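Local coordinates for protein EvdO2 (Micromonospora carbonacea, PDB 4XAB) that probably catalyses an oxidative cyclization in orthosomycin biosynthesis, as a metal-dependent oxygenase of the phytanoyl-CoA dioxygenase family, at residues R21-L26 and V197-A202; W128-A133 and D210-H215; L160-G165 and G205-D210; L172-I177 and R246-W251. All blocks are in the same frame, centred on the assembly; numbering follows the deposited sequence. Where two conformers were deposited one is given.

Contact 1: R21-L26 and V197-A202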
loop_
_atom_site.group_PDB
_atom_site.type_symbol
_atom_site.label_atom_id
_atom_site.label_comp_id
_atom_site.label_asym_id
_atom_site.label_seq_id
_atom_site.Cartn_x
_atom_site.Cartn_y
_atom_site.Cartn_z
ATOM N N ARG A 21 0.838 -2.854 -17.362
ATOM C CA ARG A 21 1.810 -2.055 -16.633
ATOM C C ARG A 21 2.059 -2.526 -15.207
ATOM O O ARG A 21 3.104 -2.236 -14.642
ATOM C CB ARG A 21 1.360 -0.589 -16.609
ATOM C CG ARG A 21 1.031 -0.024 -17.977
ATOM C CD ARG A 21 0.970 1.494 -17.921
ATOM N NE ARG A 21 2.285 2.073 -18.164
ATOM C CZ ARG A 21 2.601 3.344 -17.935
ATOM N NH1 ARG A 21 1.691 4.168 -17.430
ATOM N NH2 ARG A 21 3.828 3.784 -18.199
ATOM N N GLY A 22 1.103 -3.244 -14.629
ATOM C CA GLY A 22 1.236 -3.741 -13.271
ATOM C C GLY A 22 0.680 -2.824 -12.197
ATOM O O GLY A 22 0.781 -3.123 -10.996
ATOM N N PHE A 23 0.142 -1.688 -12.628
ATOM C CA PHE A 23 -0.510 -0.748 -11.728
ATOM C C PHE A 23 -1.596 0.013 -12.468
ATOM O O PHE A 23 -1.635 0.041 -13.702
ATOM C CB PHE A 23 0.499 0.238 -11.140
ATOM C CG PHE A 23 1.073 1.169 -12.155
ATOM C CD1 PHE A 23 0.535 2.440 -12.339
ATOM C CD2 PHE A 23 2.146 0.777 -12.933
ATOM C CE1 PHE A 23 1.066 3.284 -13.285
ATOM C CE2 PHE A 23 2.678 1.609 -13.880
ATOM C CZ PHE A 23 2.138 2.869 -14.063
ATOM N N ALA A 24 -2.467 0.658 -11.705
ATOM C CA ALA A 24 -3.509 1.483 -12.329
ATOM C C ALA A 24 -3.947 2.554 -11.381
ATOM O O ALA A 24 -3.951 2.350 -10.166
ATOM C CB ALA A 24 -4.686 0.634 -12.736
ATOM N N ILE A 25 -4.323 3.694 -11.946
ATOM C CA ILE A 25 -4.864 4.798 -11.182
ATOM C C ILE A 25 -6.375 4.825 -11.296
ATOM O O ILE A 25 -6.916 4.762 -12.401
ATOM C CB ILE A 25 -4.319 6.150 -11.677
ATOM C CG1 ILE A 25 -2.829 6.264 -11.363
ATOM C CG2 ILE A 25 -5.109 7.296 -11.045
ATOM C CD1 ILE A 25 -2.229 7.594 -11.811
ATOM N N LEU A 26 -7.039 4.905 -10.152
ATOM C CA LEU A 26 -8.486 5.076 -10.111
ATOM C C LEU A 26 -8.775 6.429 -9.481
ATOM O O LEU A 26 -8.566 6.603 -8.285
ATOM C CB LEU A 26 -9.125 3.965 -9.306
ATOM C CG LEU A 26 -8.679 2.544 -9.637
ATOM C CD1 LEU A 26 -9.318 1.557 -8.679
ATOM C CD2 LEU A 26 -9.038 2.230 -11.069
ATOM N N VAL A 197 7.426 5.794 -12.933
ATOM C CA VAL A 197 6.278 6.630 -13.235
ATOM C C VAL A 197 5.553 6.972 -11.934
ATOM O O VAL A 197 5.255 6.082 -11.151
ATOM C CB VAL A 197 5.326 5.914 -14.229
ATOM C CG1 VAL A 197 4.065 6.714 -14.400
ATOM C CG2 VAL A 197 6.026 5.721 -15.578
ATOM N N ALA A 198 5.280 8.256 -11.694
ATOM C CA ALA A 198 4.637 8.658 -10.442
ATOM C C ALA A 198 3.132 8.695 -10.592
ATOM O O ALA A 198 2.630 8.988 -11.673
ATOM C CB ALA A 198 5.152 10.035 -9.974
ATOM N N CYS A 199 2.431 8.438 -9.491
ATOM C CA CYS A 199 0.975 8.378 -9.488
ATOM C C CYS A 199 0.348 9.310 -8.460
ATOM O O CYS A 199 -0.165 8.857 -7.430
ATOM C CB CYS A 199 0.516 6.940 -9.232
ATOM S SG CYS A 199 0.872 5.876 -10.636
ATOM N N PRO A 200 0.365 10.622 -8.741
ATOM C CA PRO A 200 -0.341 11.523 -7.828
ATOM C C PRO A 200 -1.847 11.260 -7.849
ATOM O O PRO A 200 -2.375 10.743 -8.839
ATOM C CB PRO A 200 -0.002 12.908 -8.376
ATOM C CG PRO A 200 1.305 12.718 -9.096
ATOM C CD PRO A 200 1.134 11.368 -9.752
ATOM N N LEU A 201 -2.509 11.589 -6.743
ATOM C CA LEU A 201 -3.930 11.329 -6.553
ATOM C C LEU A 201 -4.589 12.479 -5.837
ATOM O O LEU A 201 -3.952 13.182 -5.055
ATOM C CB LEU A 201 -4.159 10.066 -5.732
ATOM C CG LEU A 201 -3.643 8.763 -6.341
ATOM C CD1 LEU A 201 -3.784 7.658 -5.322
ATOM C CD2 LEU A 201 -4.389 8.399 -7.639
ATOM N N ALA A 202 -5.880 12.644 -6.094
ATOM C CA ALA A 202 -6.709 13.533 -5.296
ATOM C C ALA A 202 -7.324 12.699 -4.171
ATOM O O ALA A 202 -7.295 11.462 -4.238
ATOM C CB ALA A 202 -7.783 14.169 -6.168
#
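I25 and F23 both close on the sulfur of C199. The CD1 methyl of I25 lies 3.7 Å from C199 SG, and F23 brings the CE1 corner of its ring equally near, 3.7 Å from C199 SG. That sulfur stands 4.6 Å from the centroid of the F23 ring and 55° off the ring normal, an oblique Cys sulfur-aromatic contact. I25 uses its two branches separately. Its chi1 of -68° sets CG1 anti to the carbonyl carbon, and the straight chi2 carries CD1 out to the sulfur; CG2 is left to slide past L201, where it meets CD2 at 3.7 Å. V197 was modelled in two conformers, so its approach to R21 is doubtful. Within its own segment R21 folds back, with F23 CZ 3.6 Å above the guanidinium plane, toward the rim.

Further out, Y162 stacks on the F23 ring, and V207 packs against I25, C199 and L201 alike. Backbone bonds from A24 to V208 and from L26 to A206 fix strand 23-26 in the large sheet of the double-stranded beta helix, while V197 pairs with Y162 in the smaller one. No hydrogen bond links the two segments: the contact between the sheets is packing of thiol sulfur, aromatic ring and methyl groups.

Contact 2: W128-A133 and D210-H215. With NI (nickel (II) ion), chain B.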
loop_
_atom_site.group_PDB
_atom_site.type_symbol
_atom_site.label_atom_id
_atom_site.label_comp_id
_atom_site.label_asym_id
_atom_site.label_seq_id
_atom_site.Cartn_x
_atom_site.Cartn_y
_atom_site.Cartn_z
ATOM N N TRP A 128 12.444 1.506 -2.922
ATOM C CA TRP A 128 12.024 0.537 -3.932
ATOM C C TRP A 128 11.922 -0.877 -3.370
ATOM O O TRP A 128 12.836 -1.357 -2.712
ATOM C CB TRP A 128 12.993 0.543 -5.112
ATOM C CG TRP A 128 12.806 1.721 -5.994
ATOM C CD1 TRP A 128 13.591 2.842 -6.053
ATOM C CD2 TRP A 128 11.760 1.906 -6.946
ATOM N NE1 TRP A 128 13.095 3.710 -6.991
ATOM C CE2 TRP A 128 11.964 3.165 -7.548
ATOM C CE3 TRP A 128 10.658 1.135 -7.338
ATOM C CZ2 TRP A 128 11.114 3.669 -8.531
ATOM C CZ3 TRP A 128 9.813 1.632 -8.317
ATOM C CH2 TRP A 128 10.043 2.893 -8.902
ATOM N N HIS A 129 10.794 -1.535 -3.640
ATOM C CA HIS A 129 10.570 -2.912 -3.213
ATOM C C HIS A 129 9.470 -3.524 -4.049
ATOM O O HIS A 129 8.720 -2.818 -4.724
ATOM C CB HIS A 129 10.182 -2.994 -1.720
ATOM C CG HIS A 129 8.826 -2.423 -1.411
ATOM N ND1 HIS A 129 8.593 -1.065 -1.316
ATOM C CD2 HIS A 129 7.629 -3.024 -1.195
ATOM C CE1 HIS A 129 7.313 -0.854 -1.051
ATOM N NE2 HIS A 129 6.700 -2.025 -0.978
ATOM N N GLN A 130 9.373 -4.851 -3.987
ATOM C CA GLN A 130 8.206 -5.555 -4.494
ATOM C C GLN A 130 7.532 -6.193 -3.298
ATOM O O GLN A 130 8.202 -6.758 -2.427
ATOM C CB GLN A 130 8.596 -6.609 -5.528
ATOM C CG GLN A 130 9.076 -6.031 -6.829
ATOM C CD GLN A 130 9.952 -7.003 -7.569
ATOM O OE1 GLN A 130 11.051 -7.319 -7.112
ATOM N NE2 GLN A 130 9.474 -7.491 -8.709
ATOM N N ASP A 131 6.206 -6.104 -3.235
ATOM C CA ASP A 131 5.514 -6.621 -2.067
ATOM C C ASP A 131 5.756 -8.131 -1.944
ATOM O O ASP A 131 5.824 -8.671 -0.838
ATOM C CB ASP A 131 4.012 -6.298 -2.138
ATOM C CG ASP A 131 3.726 -4.818 -1.965
ATOM O OD1 ASP A 131 4.616 -4.084 -1.485
ATOM O OD2 ASP A 131 2.620 -4.379 -2.332
ATOM N N GLU A 132 5.913 -8.811 -3.076
ATOM C CA GLU A 132 6.161 -10.258 -3.036
ATOM C C GLU A 132 7.491 -10.605 -2.342
ATOM O O GLU A 132 7.674 -11.718 -1.849
ATOM C CB GLU A 132 6.139 -10.856 -4.448
ATOM C CG GLU A 132 6.144 -12.395 -4.427
ATOM C CD GLU A 132 5.754 -13.007 -5.753
ATOM O OE1 GLU A 132 5.091 -12.326 -6.556
ATOM O OE2 GLU A 132 6.128 -14.175 -5.993
ATOM N N ALA A 133 8.420 -9.657 -2.280
ATOM C CA ALA A 133 9.697 -9.937 -1.614
ATOM C C ALA A 133 9.516 -10.254 -0.131
ATOM O O ALA A 133 10.392 -10.859 0.497
ATOM C CB ALA A 133 10.657 -8.753 -1.794
ATOM N N ASP A 210 -0.019 -4.845 -8.569
ATOM C CA ASP A 210 0.266 -6.274 -8.423
ATOM C C ASP A 210 1.315 -6.542 -7.336
ATOM O O ASP A 210 2.155 -5.694 -7.049
ATOM C CB ASP A 210 0.737 -6.832 -9.767
ATOM C CG ASP A 210 0.900 -8.344 -9.753
ATOM O OD1 ASP A 210 2.027 -8.847 -9.533
ATOM O OD2 ASP A 210 -0.113 -9.029 -9.955
ATOM N N PHE A 211 1.265 -7.726 -6.735
ATOM C CA PHE A 211 2.255 -8.117 -5.743
ATOM C C PHE A 211 3.693 -8.021 -6.262
ATOM O O PHE A 211 4.635 -7.907 -5.467
ATOM C CB PHE A 211 1.986 -9.552 -5.268
ATOM C CG PHE A 211 0.897 -9.667 -4.237
ATOM C CD1 PHE A 211 0.323 -8.545 -3.674
ATOM C CD2 PHE A 211 0.451 -10.919 -3.836
ATOM C CE1 PHE A 211 -0.679 -8.662 -2.717
ATOM C CE2 PHE A 211 -0.539 -11.041 -2.874
ATOM C CZ PHE A 211 -1.107 -9.910 -2.320
ATOM N N ARG A 212 3.882 -8.090 -7.578
ATOM C CA ARG A 212 5.251 -8.098 -8.112
ATOM C C ARG A 212 5.670 -6.763 -8.752
ATOM O O ARG A 212 6.788 -6.628 -9.238
ATOM C CB ARG A 212 5.409 -9.234 -9.122
ATOM C CG ARG A 212 6.794 -9.852 -9.151
ATOM C CD ARG A 212 6.798 -11.132 -9.970
ATOM N NE ARG A 212 6.403 -12.305 -9.196
ATOM C CZ ARG A 212 6.483 -13.552 -9.653
ATOM N NH1 ARG A 212 6.925 -13.772 -10.882
ATOM N NH2 ARG A 212 6.117 -14.575 -8.892
ATOM N N THR A 213 4.794 -5.769 -8.757
ATOM C CA THR A 213 5.202 -4.489 -9.332
ATOM C C THR A 213 6.108 -3.697 -8.393
ATOM O O THR A 213 5.708 -3.375 -7.284
ATOM C CB THR A 213 3.977 -3.632 -9.678
ATOM O OG1 THR A 213 3.087 -4.420 -10.465
ATOM C CG2 THR A 213 4.391 -2.370 -10.453
ATOM N N PRO A 214 7.332 -3.367 -8.843
ATOM C CA PRO A 214 8.186 -2.565 -7.956
ATOM C C PRO A 214 7.591 -1.184 -7.708
ATOM O O PRO A 214 7.043 -0.562 -8.636
ATOM C CB PRO A 214 9.512 -2.458 -8.730
ATOM C CG PRO A 214 9.485 -3.613 -9.701
ATOM C CD PRO A 214 8.020 -3.736 -10.089
ATOM N N HIS A 215 7.657 -0.724 -6.463
ATOM C CA HIS A 215 7.198 0.627 -6.167
ATOM C C HIS A 215 8.034 1.296 -5.091
ATOM O O HIS A 215 8.761 0.645 -4.351
ATOM C CB HIS A 215 5.707 0.637 -5.774
ATOM C CG HIS A 215 5.336 -0.365 -4.720
ATOM N ND1 HIS A 215 5.215 -1.713 -4.981
ATOM C CD2 HIS A 215 5.024 -0.207 -3.413
ATOM C CE1 HIS A 215 4.871 -2.344 -3.870
ATOM N NE2 HIS A 215 4.733 -1.454 -2.908
HETATM NI NI NI B . 4.655 -2.101 -0.941
HETATM O O HOH W 1 4.640 -5.036 -5.352
HETATM O O HOH W 2 2.646 -2.035 -1.002
#
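H129, D131 and H215 form a facial triad of two histidines and a carboxylate on the nickel ion, 2.0 Å from H129 NE2 and 2.1 Å from both D131 OD1 and H215 NE2. Rings set between backbone N and carbonyl carbon (chi1 69° and 50°) turn both NE2 atoms to one point. On the side of each ring away from the metal, H129 ND1 is bonded to P127 O and H215 ND1 to T213 O. D131 OD2 is bonded to H209 NE2 and accepts a hydrogen bond from the nickel-bound water. H129 and H215 also form an antiparallel hydrogen-bonded pair, N to O both ways, and E132 N bonds F211 O. R212 clasps E132 side-on, NE meeting OE1 from above the carboxylate plane and NH2 meeting OE2 on the syn side; R246 shares OE2. A methionine in place of R212 has neither nitrogen, and E132, left with R246, would probably be freer to turn. Q130 NE2 reaches R212 O at 2.9 Å and also P170 O, its OE1 pairing with L172 N.

Contact 3: L160-G165 and G205-D210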
loop_
_atom_site.group_PDB
_atom_site.type_symbol
_atom_site.label_atom_id
_atom_site.label_comp_id
_atom_site.label_asym_id
_atom_site.label_seq_id
_atom_site.Cartn_x
_atom_site.Cartn_y
_atom_site.Cartn_z
ATOM N N LEU A 160 3.055 7.255 -4.537
ATOM C CA LEU A 160 3.763 6.079 -5.029
ATOM C C LEU A 160 4.302 6.301 -6.433
ATOM O O LEU A 160 3.719 7.030 -7.233
ATOM C CB LEU A 160 2.837 4.852 -5.031
ATOM C CG LEU A 160 2.331 4.458 -3.638
ATOM C CD1 LEU A 160 1.547 3.157 -3.657
ATOM C CD2 LEU A 160 3.489 4.360 -2.680
ATOM N N HIS A 161 5.417 5.640 -6.707
ATOM C CA HIS A 161 6.027 5.571 -8.021
ATOM C C HIS A 161 6.154 4.100 -8.367
ATOM O O HIS A 161 6.457 3.293 -7.491
ATOM C CB HIS A 161 7.422 6.202 -8.038
ATOM C CG HIS A 161 7.471 7.616 -7.543
ATOM N ND1 HIS A 161 8.057 8.634 -8.266
ATOM C CD2 HIS A 161 7.080 8.168 -6.369
ATOM C CE1 HIS A 161 7.992 9.759 -7.575
ATOM N NE2 HIS A 161 7.400 9.505 -6.420
ATOM N N TYR A 162 5.979 3.761 -9.635
ATOM C CA TYR A 162 6.077 2.370 -10.080
ATOM C C TYR A 162 7.089 2.138 -11.188
ATOM O O TYR A 162 7.414 3.050 -11.941
ATOM C CB TYR A 162 4.720 1.887 -10.589
ATOM C CG TYR A 162 3.651 1.860 -9.549
ATOM C CD1 TYR A 162 2.655 2.824 -9.530
ATOM C CD2 TYR A 162 3.618 0.865 -8.597
ATOM C CE1 TYR A 162 1.655 2.786 -8.596
ATOM C CE2 TYR A 162 2.644 0.827 -7.650
ATOM C CZ TYR A 162 1.656 1.794 -7.646
ATOM O OH TYR A 162 0.660 1.744 -6.697
ATOM N N LEU A 163 7.559 0.894 -11.303
ATOM C CA LEU A 163 8.306 0.470 -12.484
ATOM C C LEU A 163 7.364 -0.268 -13.422
ATOM O O LEU A 163 7.048 -1.432 -13.179
ATOM C CB LEU A 163 9.481 -0.445 -12.109
ATOM C CG LEU A 163 10.312 -0.830 -13.334
ATOM C CD1 LEU A 163 11.147 0.351 -13.774
ATOM C CD2 LEU A 163 11.196 -2.050 -13.061
ATOM N N PRO A 164 6.895 0.405 -14.489
ATOM C CA PRO A 164 5.922 -0.223 -15.389
ATOM C C PRO A 164 6.439 -1.528 -15.971
ATOM O O PRO A 164 7.571 -1.574 -16.461
ATOM C CB PRO A 164 5.733 0.819 -16.498
ATOM C CG PRO A 164 6.126 2.129 -15.869
ATOM C CD PRO A 164 7.246 1.775 -14.920
ATOM N N GLY A 165 5.610 -2.566 -15.910
ATOM C CA GLY A 165 5.950 -3.832 -16.517
ATOM C C GLY A 165 6.773 -4.714 -15.605
ATOM O O GLY A 165 7.025 -5.876 -15.926
ATOM N N GLY A 205 -8.959 9.080 -4.343
ATOM C CA GLY A 205 -8.353 8.351 -5.448
ATOM C C GLY A 205 -7.590 7.155 -4.919
ATOM O O GLY A 205 -7.328 7.065 -3.726
ATOM N N ALA A 206 -7.246 6.230 -5.805
ATOM C CA ALA A 206 -6.454 5.072 -5.390
ATOM C C ALA A 206 -5.506 4.654 -6.472
ATOM O O ALA A 206 -5.728 4.912 -7.655
ATOM C CB ALA A 206 -7.347 3.883 -5.013
ATOM N N VAL A 207 -4.437 3.980 -6.059
ATOM C CA VAL A 207 -3.616 3.263 -6.997
ATOM C C VAL A 207 -3.734 1.791 -6.637
ATOM O O VAL A 207 -3.915 1.419 -5.462
ATOM C CB VAL A 207 -2.137 3.720 -6.977
ATOM C CG1 VAL A 207 -2.009 5.102 -7.598
ATOM C CG2 VAL A 207 -1.606 3.728 -5.569
ATOM N N VAL A 208 -3.703 0.982 -7.676
ATOM C CA VAL A 208 -3.791 -0.474 -7.541
ATOM C C VAL A 208 -2.517 -1.092 -8.107
ATOM O O VAL A 208 -2.128 -0.748 -9.211
ATOM C CB VAL A 208 -5.009 -1.013 -8.305
ATOM C CG1 VAL A 208 -5.166 -2.517 -8.084
ATOM C CG2 VAL A 208 -6.279 -0.246 -7.886
ATOM N N HIS A 209 -1.857 -2.000 -7.384
ATOM C CA HIS A 209 -0.692 -2.651 -7.985
ATOM C C HIS A 209 -0.563 -4.111 -7.614
ATOM O O HIS A 209 -0.922 -4.541 -6.513
ATOM C CB HIS A 209 0.631 -1.938 -7.630
ATOM C CG HIS A 209 0.925 -1.856 -6.163
ATOM N ND1 HIS A 209 0.588 -0.757 -5.400
ATOM C CD2 HIS A 209 1.560 -2.716 -5.328
ATOM C CE1 HIS A 209 0.977 -0.957 -4.154
ATOM N NE2 HIS A 209 1.577 -2.131 -4.084
ATOM N N ASP A 210 -0.019 -4.845 -8.569
ATOM C CA ASP A 210 0.266 -6.274 -8.423
ATOM C C ASP A 210 1.315 -6.542 -7.336
ATOM O O ASP A 210 2.155 -5.694 -7.049
ATOM C CB ASP A 210 0.737 -6.832 -9.767
ATOM C CG ASP A 210 0.900 -8.344 -9.753
ATOM O OD1 ASP A 210 2.027 -8.847 -9.533
ATOM O OD2 ASP A 210 -0.113 -9.029 -9.955
#
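The rings of Y162 and H209 meet obliquely, planes 53° apart and centroids 5.2 Å apart. At the edge of the phenol, in its plane, lies H209 ND1, with V207 CB also near that plane; F23 stacks on the same ring. Y162 OH and H209 ND1 share a hydrogen bond of 2.8 Å in which either could be the donor. H209 has its ring between backbone N and carbonyl carbon (chi1 59°), which carries ND1 up to the hydroxyl. L160 CD1 packs on V207 CG2 at 3.7 Å beside this pair. H209 NE2 bonds D131, so Y162 stands behind a residue that positions a metal ligand. A phenylalanine in place of Y162 takes away the hydroxyl, and H209, without that bond at ND1, would probably be freer to turn. The two strands face each other across the double-stranded beta helix, axes 9.7 Å apart: 160-162 lies between 197-198 and 215-217, and 206-210 between 23-26 and 139-149, whose W147 touches both L160 and V207.

Contact 4: L172-I177 and R246-W251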
loop_
_atom_site.group_PDB
_atom_site.type_symbol
_atom_site.label_atom_id
_atom_site.label_comp_id
_atom_site.label_asym_id
_atom_site.label_seq_id
_atom_site.Cartn_x
_atom_site.Cartn_y
_atom_site.Cartn_z
ATOM N N LEU A 172 13.105 -9.159 -7.623
ATOM C CA LEU A 172 14.446 -8.591 -7.624
ATOM C C LEU A 172 15.191 -8.888 -6.337
ATOM O O LEU A 172 14.573 -9.174 -5.319
ATOM C CB LEU A 172 14.330 -7.082 -7.835
ATOM C CG LEU A 172 13.741 -6.725 -9.193
ATOM C CD1 LEU A 172 13.269 -5.281 -9.225
ATOM C CD2 LEU A 172 14.781 -6.999 -10.282
ATOM N N PRO A 173 16.531 -8.843 -6.383
ATOM C CA PRO A 173 17.256 -9.035 -5.127
ATOM C C PRO A 173 16.861 -7.968 -4.113
ATOM O O PRO A 173 16.878 -6.783 -4.434
ATOM C CB PRO A 173 18.723 -8.897 -5.540
ATOM C CG PRO A 173 18.749 -9.269 -6.987
ATOM C CD PRO A 173 17.435 -8.747 -7.542
ATOM N N HIS A 174 16.501 -8.384 -2.909
ATOM C CA HIS A 174 16.199 -7.426 -1.854
ATOM C C HIS A 174 17.134 -7.650 -0.677
ATOM O O HIS A 174 17.719 -8.723 -0.517
ATOM C CB HIS A 174 14.742 -7.546 -1.374
ATOM C CG HIS A 174 13.721 -6.990 -2.323
ATOM N ND1 HIS A 174 13.525 -7.487 -3.595
ATOM C CD2 HIS A 174 12.802 -6.006 -2.160
ATOM C CE1 HIS A 174 12.537 -6.825 -4.178
ATOM N NE2 HIS A 174 12.087 -5.918 -3.330
ATOM N N HIS A 175 17.269 -6.633 0.156
ATOM C CA HIS A 175 17.984 -6.795 1.411
ATOM C C HIS A 175 17.281 -5.972 2.461
ATOM O O HIS A 175 16.517 -5.073 2.135
ATOM C CB HIS A 175 19.444 -6.381 1.273
ATOM C CG HIS A 175 19.637 -5.015 0.700
ATOM N ND1 HIS A 175 19.816 -3.896 1.486
ATOM C CD2 HIS A 175 19.696 -4.586 -0.583
ATOM C CE1 HIS A 175 19.967 -2.836 0.712
ATOM N NE2 HIS A 175 19.904 -3.229 -0.547
ATOM N N HIS A 176 17.511 -6.298 3.722
ATOM C CA HIS A 176 16.978 -5.462 4.774
ATOM C C HIS A 176 17.684 -4.118 4.744
ATOM O O HIS A 176 18.893 -4.043 4.527
ATOM C CB HIS A 176 17.119 -6.144 6.134
ATOM C CG HIS A 176 16.042 -7.149 6.400
ATOM N ND1 HIS A 176 16.260 -8.509 6.352
ATOM C CD2 HIS A 176 14.727 -6.988 6.675
ATOM C CE1 HIS A 176 15.131 -9.140 6.614
ATOM N NE2 HIS A 176 14.185 -8.241 6.811
ATOM N N ILE A 177 16.917 -3.058 4.937
ATOM C CA ILE A 177 17.480 -1.722 5.060
ATOM C C ILE A 177 18.532 -1.727 6.177
ATOM O O ILE A 177 19.607 -1.142 6.034
ATOM C CB ILE A 177 16.372 -0.687 5.328
ATOM C CG1 ILE A 177 15.455 -0.584 4.101
ATOM C CG2 ILE A 177 16.975 0.650 5.693
ATOM C CD1 ILE A 177 14.052 -0.071 4.389
ATOM N N ARG A 246 15.407 -16.369 -1.888
ATOM C CA ARG A 246 15.100 -15.156 -1.103
ATOM C C ARG A 246 15.828 -15.122 0.253
ATOM O O ARG A 246 15.210 -15.211 1.314
ATOM C CB ARG A 246 13.584 -15.019 -0.911
ATOM C CG ARG A 246 12.839 -14.914 -2.247
ATOM C CD ARG A 246 11.395 -14.428 -2.138
ATOM N NE ARG A 246 10.739 -14.639 -3.427
ATOM C CZ ARG A 246 9.436 -14.811 -3.593
ATOM N NH1 ARG A 246 8.623 -14.787 -2.547
ATOM N NH2 ARG A 246 8.950 -15.009 -4.812
ATOM N N PRO A 247 17.161 -14.989 0.213
ATOM C CA PRO A 247 17.980 -15.091 1.429
ATOM C C PRO A 247 17.759 -13.923 2.396
ATOM O O PRO A 247 18.223 -13.967 3.538
ATOM C CB PRO A 247 19.412 -15.100 0.885
ATOM C CG PRO A 247 19.329 -14.386 -0.417
ATOM C CD PRO A 247 17.968 -14.685 -0.984
ATOM N N TRP A 248 17.033 -12.906 1.949
ATOM C CA TRP A 248 16.744 -11.740 2.777
ATOM C C TRP A 248 15.533 -11.954 3.673
ATOM O O TRP A 248 15.172 -11.083 4.463
ATOM C CB TRP A 248 16.490 -10.520 1.895
ATOM C CG TRP A 248 15.315 -10.717 0.959
ATOM C CD1 TRP A 248 13.989 -10.557 1.255
ATOM C CD2 TRP A 248 15.374 -11.118 -0.412
ATOM N NE1 TRP A 248 13.218 -10.832 0.142
ATOM C CE2 TRP A 248 14.048 -11.177 -0.892
ATOM C CE3 TRP A 248 16.422 -11.426 -1.286
ATOM C CZ2 TRP A 248 13.748 -11.523 -2.200
ATOM C CZ3 TRP A 248 16.114 -11.775 -2.587
ATOM C CH2 TRP A 248 14.789 -11.819 -3.029
ATOM N N MET A 249 14.882 -13.100 3.525
ATOM C CA MET A 249 13.646 -13.349 4.248
ATOM C C MET A 249 13.874 -13.364 5.747
ATOM O O MET A 249 14.819 -13.983 6.228
ATOM C CB MET A 249 13.018 -14.674 3.815
ATOM C CG MET A 249 11.628 -14.900 4.393
ATOM S SD MET A 249 10.341 -14.903 3.121
ATOM C CE MET A 249 10.741 -13.387 2.259
ATOM N N ASP A 250 13.004 -12.674 6.477
ATOM C CA ASP A 250 13.023 -12.708 7.931
ATOM C C ASP A 250 12.136 -13.839 8.435
ATOM O O ASP A 250 10.916 -13.700 8.493
ATOM C CB ASP A 250 12.558 -11.370 8.512
ATOM C CG ASP A 250 12.777 -11.279 10.011
ATOM O OD1 ASP A 250 12.066 -10.487 10.667
ATOM O OD2 ASP A 250 13.656 -11.999 10.535
ATOM N N TRP A 251 12.748 -14.969 8.774
ATOM C CA TRP A 251 12.008 -16.090 9.343
ATOM C C TRP A 251 11.961 -15.966 10.865
ATOM O O TRP A 251 10.890 -15.867 11.462
ATOM C CB TRP A 251 12.643 -17.430 8.941
ATOM C CG TRP A 251 12.830 -17.602 7.457
ATOM C CD1 TRP A 251 13.981 -17.410 6.750
ATOM C CD2 TRP A 251 11.842 -18.018 6.505
ATOM N NE1 TRP A 251 13.774 -17.680 5.420
ATOM C CE2 TRP A 251 12.467 -18.056 5.244
ATOM C CE3 TRP A 251 10.488 -18.357 6.596
ATOM C CZ2 TRP A 251 11.784 -18.407 4.083
ATOM C CZ3 TRP A 251 9.820 -18.719 5.455
ATOM C CH2 TRP A 251 10.464 -18.734 4.208
#
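L172 meets W248 through its backbone, with L172 O 3.5 Å from W248 CH2; the same carbonyl oxygen takes a short bond of 2.6 Å from H174 ND1, which comes from above the carbonyl plane. P173 follows, its CA 3.9 Å from W248 CZ3. H174 meets the indole most directly: its CB sits 3.7 Å from the centroid of the five-membered ring of W248, only 10° off the normal, a CH-pi contact. On the opposite face of the indole R246 CA lies 3.7 Å above the plane, toward the rim. With chi1 at -74°, CG of H174 stands anti to the carbonyl carbon, and the imidazole leads away from the indole to bond Q130 N through NE2. H175 points to the other side, H175 CA lying 4.0 Å from W248 CB. H176, its ring less certainly placed, turns an edge to D250, NE2 3.9 Å from D250 CB and the carboxylate about perpendicular to the imidazole.

No hydrogen bond crosses here. W248 NE1 goes to A133 O and D250 OD2 to R182, so the C-terminal turn rests on the 172-176 chain by the flat indole, against CB, CA and carbonyl groups, while its polar ends reach elsewhere.

Contacts 1, 2 and 3 touch one another and run from the nickel into the barrel core. Contacts 1 and 3, centres about 5 Å apart, lie next to each other, both bridging the two facing sheets of the double-stranded beta helix, F23 CG lying 3.5 Å from Y162 CD1. Contact 2 holds the metal and shares D210 with contact 3; D131 OD2 to H209 NE2, at 3.0 Å, ties the metal site to the core. G22 O links contact 1 to contact 2, 2.7 Å from T213 OG1. Contact 4 lies on the outer side of contact 2, reached through Q130 OE1 to L172 N at 2.8 Å, with the H174 side chain about 9 Å from the nickel; from contact 1 it stays about 12 Å away between nearest atoms.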